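Long-range contact in cytochrome c2 (Rhodobacter sphaeroides, PDB 1CXC), which carries electrons to the photo-oxidised bacteriochlorophyll in purple bacterial photosynthesis, using a covalently attached heme c: residues 71-83 with 100-114. Numbering follows the deposited sequence.
With HEC (heme c), chain B.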
# COMPACT_ATOMS: atom_id res chain seq x y z
N TRP A 71 4.96 -4.95 -4.95
CA TRP A 71 4.90 -3.50 -4.96
C TRP A 71 6.16 -2.72 -5.27
O TRP A 71 7.23 -2.99 -4.71
CB TRP A 71 4.33 -3.03 -3.61
CG TRP A 71 2.88 -3.45 -3.43
CD1 TRP A 71 2.55 -4.42 -2.53
CD2 TRP A 71 1.81 -3.00 -4.16
NE1 TRP A 71 1.26 -4.59 -2.70
CE2 TRP A 71 0.78 -3.77 -3.64
CE3 TRP A 71 1.58 -2.11 -5.21
CZ2 TRP A 71 -0.51 -3.65 -4.11
CZ3 TRP A 71 0.29 -1.99 -5.70
CH2 TRP A 71 -0.74 -2.75 -5.15
N ASP A 72 6.13 -1.97 -6.38
CA ASP A 72 7.23 -1.08 -6.68
C ASP A 72 6.63 0.32 -6.80
O ASP A 72 5.40 0.46 -6.78
CB ASP A 72 8.01 -1.45 -7.93
CG ASP A 72 7.15 -1.82 -9.12
OD1 ASP A 72 6.02 -1.36 -9.17
OD2 ASP A 72 7.74 -2.18 -10.14
N GLU A 73 7.42 1.35 -7.12
CA GLU A 73 6.87 2.68 -7.18
C GLU A 73 5.88 2.88 -8.30
O GLU A 73 4.80 3.43 -8.10
CB GLU A 73 7.98 3.69 -7.34
CG GLU A 73 7.46 5.12 -7.28
CD GLU A 73 8.53 6.18 -7.06
OE1 GLU A 73 9.71 5.86 -7.17
OE2 GLU A 73 8.18 7.36 -7.04
N GLU A 74 6.11 2.34 -9.48
CA GLU A 74 5.14 2.62 -10.52
C GLU A 74 3.79 1.99 -10.28
O GLU A 74 2.77 2.65 -10.53
CB GLU A 74 5.62 2.12 -11.88
N HIS A 75 3.74 0.77 -9.73
CA HIS A 75 2.45 0.12 -9.49
C HIS A 75 1.78 0.73 -8.27
O HIS A 75 0.58 0.93 -8.26
CB HIS A 75 2.61 -1.39 -9.28
CG HIS A 75 2.98 -2.11 -10.59
ND1 HIS A 75 4.21 -2.22 -11.02
CD2 HIS A 75 2.14 -2.52 -11.59
CE1 HIS A 75 4.20 -2.69 -12.25
NE2 HIS A 75 2.94 -2.88 -12.57
N PHE A 76 2.57 1.12 -7.27
CA PHE A 76 2.04 1.72 -6.06
C PHE A 76 1.41 3.06 -6.40
O PHE A 76 0.29 3.31 -6.00
CB PHE A 76 3.20 1.94 -5.08
CG PHE A 76 2.83 2.72 -3.81
CD1 PHE A 76 2.32 2.06 -2.71
CD2 PHE A 76 3.01 4.12 -3.78
CE1 PHE A 76 1.97 2.80 -1.57
CE2 PHE A 76 2.66 4.84 -2.65
CZ PHE A 76 2.15 4.17 -1.55
N VAL A 77 2.01 3.89 -7.26
CA VAL A 77 1.36 5.17 -7.47
C VAL A 77 0.14 5.09 -8.35
O VAL A 77 -0.83 5.79 -8.10
CB VAL A 77 2.27 6.34 -7.91
CG1 VAL A 77 3.73 6.08 -7.65
CG2 VAL A 77 1.96 6.81 -9.31
N GLN A 78 0.00 4.03 -9.13
CA GLN A 78 -1.20 3.91 -9.92
C GLN A 78 -2.28 3.36 -9.02
O GLN A 78 -3.44 3.74 -9.07
CB GLN A 78 -0.99 2.91 -11.05
CG GLN A 78 -0.12 3.43 -12.18
CD GLN A 78 0.32 2.30 -13.11
N TYR A 79 -1.93 2.41 -8.18
CA TYR A 79 -2.90 1.79 -7.31
C TYR A 79 -3.54 2.73 -6.31
O TYR A 79 -4.76 2.76 -6.20
CB TYR A 79 -2.25 0.63 -6.58
CG TYR A 79 -3.12 0.07 -5.48
CD1 TYR A 79 -4.22 -0.69 -5.79
CD2 TYR A 79 -2.80 0.34 -4.15
CE1 TYR A 79 -5.02 -1.18 -4.79
CE2 TYR A 79 -3.59 -0.16 -3.15
CZ TYR A 79 -4.69 -0.91 -3.47
OH TYR A 79 -5.50 -1.41 -2.46
N VAL A 80 -2.75 3.47 -5.52
CA VAL A 80 -3.34 4.38 -4.53
C VAL A 80 -4.24 5.43 -5.15
O VAL A 80 -5.08 5.98 -4.45
CB VAL A 80 -2.27 5.06 -3.65
CG1 VAL A 80 -1.44 4.02 -2.92
CG2 VAL A 80 -1.39 6.01 -4.45
N GLN A 81 -4.03 5.82 -6.42
CA GLN A 81 -4.88 6.82 -7.03
C GLN A 81 -6.27 6.29 -7.37
O GLN A 81 -7.22 7.05 -7.47
CB GLN A 81 -4.21 7.38 -8.26
CG GLN A 81 -3.02 8.23 -7.87
CD GLN A 81 -2.37 8.89 -9.08
OE1 GLN A 81 -2.92 9.84 -9.64
NE2 GLN A 81 -1.22 8.39 -9.55
N ASP A 82 -6.40 5.01 -7.65
CA ASP A 82 -7.71 4.42 -7.91
C ASP A 82 -7.57 2.91 -7.79
O ASP A 82 -7.20 2.24 -8.76
CB ASP A 82 -8.25 4.77 -9.29
CG ASP A 82 -9.74 4.46 -9.46
OD1 ASP A 82 -10.20 3.42 -8.97
OD2 ASP A 82 -10.38 5.14 -10.26
N PRO A 83 -7.82 2.36 -6.62
CA PRO A 83 -7.51 0.97 -6.38
C PRO A 83 -8.35 -0.02 -7.18
O PRO A 83 -7.78 -0.95 -7.73
CB PRO A 83 -7.73 0.79 -4.89
CG PRO A 83 -7.68 2.17 -4.27
CD PRO A 83 -7.93 3.15 -5.39
N MET A 100 -10.20 -1.43 -0.72
CA MET A 100 -9.72 -0.13 -0.27
C MET A 100 -10.56 0.93 -0.90
O MET A 100 -10.42 1.20 -2.09
CB MET A 100 -8.26 0.06 -0.67
CG MET A 100 -7.61 1.40 -0.34
SD MET A 100 -5.79 1.36 -0.36
CE MET A 100 -5.48 2.97 -0.97
N THR A 101 -11.32 1.67 -0.10
CA THR A 101 -12.19 2.67 -0.69
C THR A 101 -11.66 4.09 -0.61
O THR A 101 -12.23 4.95 -1.29
CB THR A 101 -13.58 2.60 -0.05
OG1 THR A 101 -13.37 2.80 1.32
CG2 THR A 101 -14.22 1.24 -0.26
N PHE A 102 -10.37 4.23 -0.40
CA PHE A 102 -9.78 5.56 -0.36
C PHE A 102 -8.98 5.82 -1.62
O PHE A 102 -8.50 4.87 -2.20
CB PHE A 102 -8.83 5.69 0.83
CG PHE A 102 -8.02 6.99 0.88
CD1 PHE A 102 -8.54 8.11 1.50
CD2 PHE A 102 -6.75 7.05 0.33
CE1 PHE A 102 -7.80 9.28 1.58
CE2 PHE A 102 -6.02 8.22 0.40
CZ PHE A 102 -6.54 9.33 1.04
N LYS A 103 -9.16 6.98 -2.26
CA LYS A 103 -8.38 7.32 -3.43
C LYS A 103 -7.52 8.55 -3.11
O LYS A 103 -8.06 9.62 -2.79
CB LYS A 103 -9.26 7.70 -4.61
CG LYS A 103 -10.08 6.55 -5.16
CD LYS A 103 -10.91 7.07 -6.32
CE LYS A 103 -11.76 5.96 -6.89
NZ LYS A 103 -12.53 6.45 -8.02
N LEU A 104 -6.21 8.47 -3.37
CA LEU A 104 -5.31 9.59 -3.15
C LEU A 104 -5.41 10.47 -4.38
O LEU A 104 -5.00 10.04 -5.45
CB LEU A 104 -3.89 9.07 -3.00
CG LEU A 104 -2.83 10.04 -2.49
CD1 LEU A 104 -3.22 10.51 -1.10
CD2 LEU A 104 -1.47 9.37 -2.45
N LYS A 105 -5.82 11.74 -4.26
CA LYS A 105 -5.99 12.54 -5.48
C LYS A 105 -4.72 13.12 -6.05
O LYS A 105 -4.65 13.29 -7.25
CB LYS A 105 -6.95 13.72 -5.31
CG LYS A 105 -7.84 13.68 -4.07
CD LYS A 105 -8.96 12.66 -4.24
N LYS A 106 -3.66 13.27 -5.27
CA LYS A 106 -2.47 13.87 -5.81
C LYS A 106 -1.35 12.88 -6.10
O LYS A 106 -0.82 12.24 -5.20
CB LYS A 106 -1.96 14.93 -4.85
CG LYS A 106 -2.35 16.35 -5.25
CD LYS A 106 -2.31 17.29 -4.05
N GLU A 107 -0.84 12.91 -7.34
CA GLU A 107 0.27 12.06 -7.75
C GLU A 107 1.49 12.36 -6.93
O GLU A 107 2.32 11.49 -6.71
CB GLU A 107 0.62 12.33 -9.20
CG GLU A 107 1.70 11.41 -9.76
CD GLU A 107 1.54 11.16 -11.27
OE1 GLU A 107 0.68 10.35 -11.65
OE2 GLU A 107 2.08 11.94 -12.05
N ALA A 108 1.79 13.65 -6.76
CA ALA A 108 2.95 14.04 -5.97
C ALA A 108 2.91 13.41 -4.60
O ALA A 108 3.93 13.00 -4.06
CB ALA A 108 2.96 15.55 -5.80
N ASP A 109 1.76 13.40 -3.94
CA ASP A 109 1.69 12.78 -2.64
C ASP A 109 1.98 11.28 -2.74
O ASP A 109 2.61 10.70 -1.87
CB ASP A 109 0.30 12.95 -2.05
CG ASP A 109 0.06 14.31 -1.43
OD1 ASP A 109 0.82 15.21 -1.75
OD2 ASP A 109 -1.08 14.55 -1.02
N ALA A 110 1.55 10.62 -3.84
CA ALA A 110 1.81 9.20 -4.01
C ALA A 110 3.30 8.92 -4.11
O ALA A 110 3.79 8.01 -3.45
CB ALA A 110 1.19 8.72 -5.30
N HIS A 111 4.04 9.74 -4.86
CA HIS A 111 5.47 9.55 -4.95
C HIS A 111 6.14 9.88 -3.62
O HIS A 111 7.14 9.27 -3.27
CB HIS A 111 6.04 10.46 -6.03
CG HIS A 111 5.73 9.98 -7.43
ND1 HIS A 111 6.30 8.90 -7.94
CD2 HIS A 111 4.89 10.55 -8.33
CE1 HIS A 111 5.81 8.78 -9.14
NE2 HIS A 111 4.98 9.77 -9.38
N ASN A 112 5.71 10.93 -2.90
CA ASN A 112 6.32 11.28 -1.61
C ASN A 112 6.13 10.18 -0.59
O ASN A 112 7.02 9.87 0.20
CB ASN A 112 5.74 12.57 -1.07
CG ASN A 112 6.10 13.79 -1.92
OD1 ASN A 112 5.40 14.82 -1.89
ND2 ASN A 112 7.15 13.70 -2.74
N ILE A 113 4.93 9.62 -0.54
CA ILE A 113 4.65 8.54 0.38
C ILE A 113 5.48 7.31 0.02
O ILE A 113 6.06 6.69 0.90
CB ILE A 113 3.15 8.23 0.34
CG1 ILE A 113 2.33 9.32 1.04
CG2 ILE A 113 2.90 6.87 1.00
CD1 ILE A 113 0.81 9.11 0.90
N TRP A 114 5.75 7.06 -1.27
CA TRP A 114 6.58 5.91 -1.60
C TRP A 114 8.01 6.16 -1.12
O TRP A 114 8.67 5.27 -0.60
CB TRP A 114 6.59 5.67 -3.12
CG TRP A 114 7.42 4.42 -3.48
CD1 TRP A 114 8.66 4.53 -4.05
CD2 TRP A 114 7.08 3.11 -3.22
NE1 TRP A 114 9.12 3.29 -4.18
CE2 TRP A 114 8.21 2.42 -3.68
CE3 TRP A 114 6.02 2.44 -2.67
CZ2 TRP A 114 8.28 1.03 -3.57
CZ3 TRP A 114 6.08 1.05 -2.57
CH2 TRP A 114 7.20 0.35 -3.02
FE HEC B . -4.81 1.01 1.75
CHA HEC B . -4.46 -2.22 0.83
CHB HEC B . -1.68 1.70 0.60
CHC HEC B . -5.24 4.32 2.52
CHD HEC B . -7.82 0.30 3.20
NA HEC B . -3.38 -0.02 0.86
C1A HEC B . -3.41 -1.37 0.54
C2A HEC B . -2.18 -1.77 -0.13
C3A HEC B . -1.41 -0.66 -0.23
C4A HEC B . -2.15 0.41 0.42
CMA HEC B . -0.09 -0.57 -0.97
CAA HEC B . -1.79 -3.17 -0.57
CBA HEC B . -0.86 -3.80 0.45
CGA HEC B . -0.67 -5.30 0.34
O1A HEC B . -0.62 -5.95 1.36
O2A HEC B . -0.76 -5.83 -0.77
NB HEC B . -3.72 2.65 1.58
C1B HEC B . -2.40 2.74 1.15
C2B HEC B . -1.90 4.10 1.28
C3B HEC B . -2.93 4.88 1.75
C4B HEC B . -4.04 3.96 1.94
CMB HEC B . -0.48 4.56 0.93
CAB HEC B . -2.91 6.29 1.92
CBB HEC B . -2.75 7.22 0.80
NC HEC B . -6.24 2.08 2.62
C1C HEC B . -6.26 3.45 2.85
C2C HEC B . -7.44 3.84 3.60
C3C HEC B . -8.16 2.71 3.79
C4C HEC B . -7.41 1.62 3.20
CMC HEC B . -7.68 5.19 4.24
CAC HEC B . -9.37 2.60 4.47
CBC HEC B . -10.55 3.37 4.11
ND HEC B . -5.89 -0.60 1.98
C1D HEC B . -7.12 -0.74 2.62
C2D HEC B . -7.62 -2.09 2.51
C3D HEC B . -6.71 -2.79 1.78
C4D HEC B . -5.63 -1.87 1.49
CMD HEC B . -8.93 -2.63 3.06
CAD HEC B . -6.93 -4.15 1.15
CBD HEC B . -7.25 -4.01 -0.34
CGD HEC B . -8.00 -5.21 -0.95
O1D HEC B . -8.51 -5.08 -2.06
O2D HEC B . -7.78 -6.32 -0.51
O HOH W 1 9.39 8.65 -4.92
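Glu-73 and His-111 join the two helices through a polar link: His-111 ND1 donates in its ring plane to Glu-73 OE2 at 2.6 Å, an almost straight bond (170°) on the anti side, somewhat out of the carboxylate plane. A water gives one proton to that same OE2 and another to His-111 O, so OE2 accepts twice. With CG anti to the backbone N and an extended chain, Glu-73 runs over the Trp-114 indole, its CB 3.6 Å from the five-membered ring's centroid in a CH-pi contact. Trp-114 CE3 sits over one face of Phe-76, the ring planes inclined at 46°, and Val-80 CG1 covers the opposite face. Further along, Ala-110 CB fits against Val-77 CB and Val-80 CG2.

Farther toward Pro-83, Val-80 O accepts from Leu-104 N at 2.9 Å, tying down the loop that follows Met-100. Gln-81 NE2 donates to Val-77 O, one turn back, at 3.0 Å, and weakly to Glu-107 OE1. Lys-103 NZ reaches Asp-82 OD2 in a long salt bridge of 3.4 Å, while Asp-82 OD1 caps Lys-85 N. Phe-102 O is buried against Pro-83 CG without a polar partner.

Met-100 SD ligates the heme iron at 2.4 Å opposite His-19 and lies obliquely beside the Tyr-79 ring; Trp-71 NE1 donates to propionate oxygen O2A of the heme. In this cytochrome c fold, the axes of helix 73-81 and of 107-114, the start of helix 107-120, run at 133° to each other, with helix 59-66 touching Trp-71 and Tyr-79, and helix 5-11 meeting Ile-113.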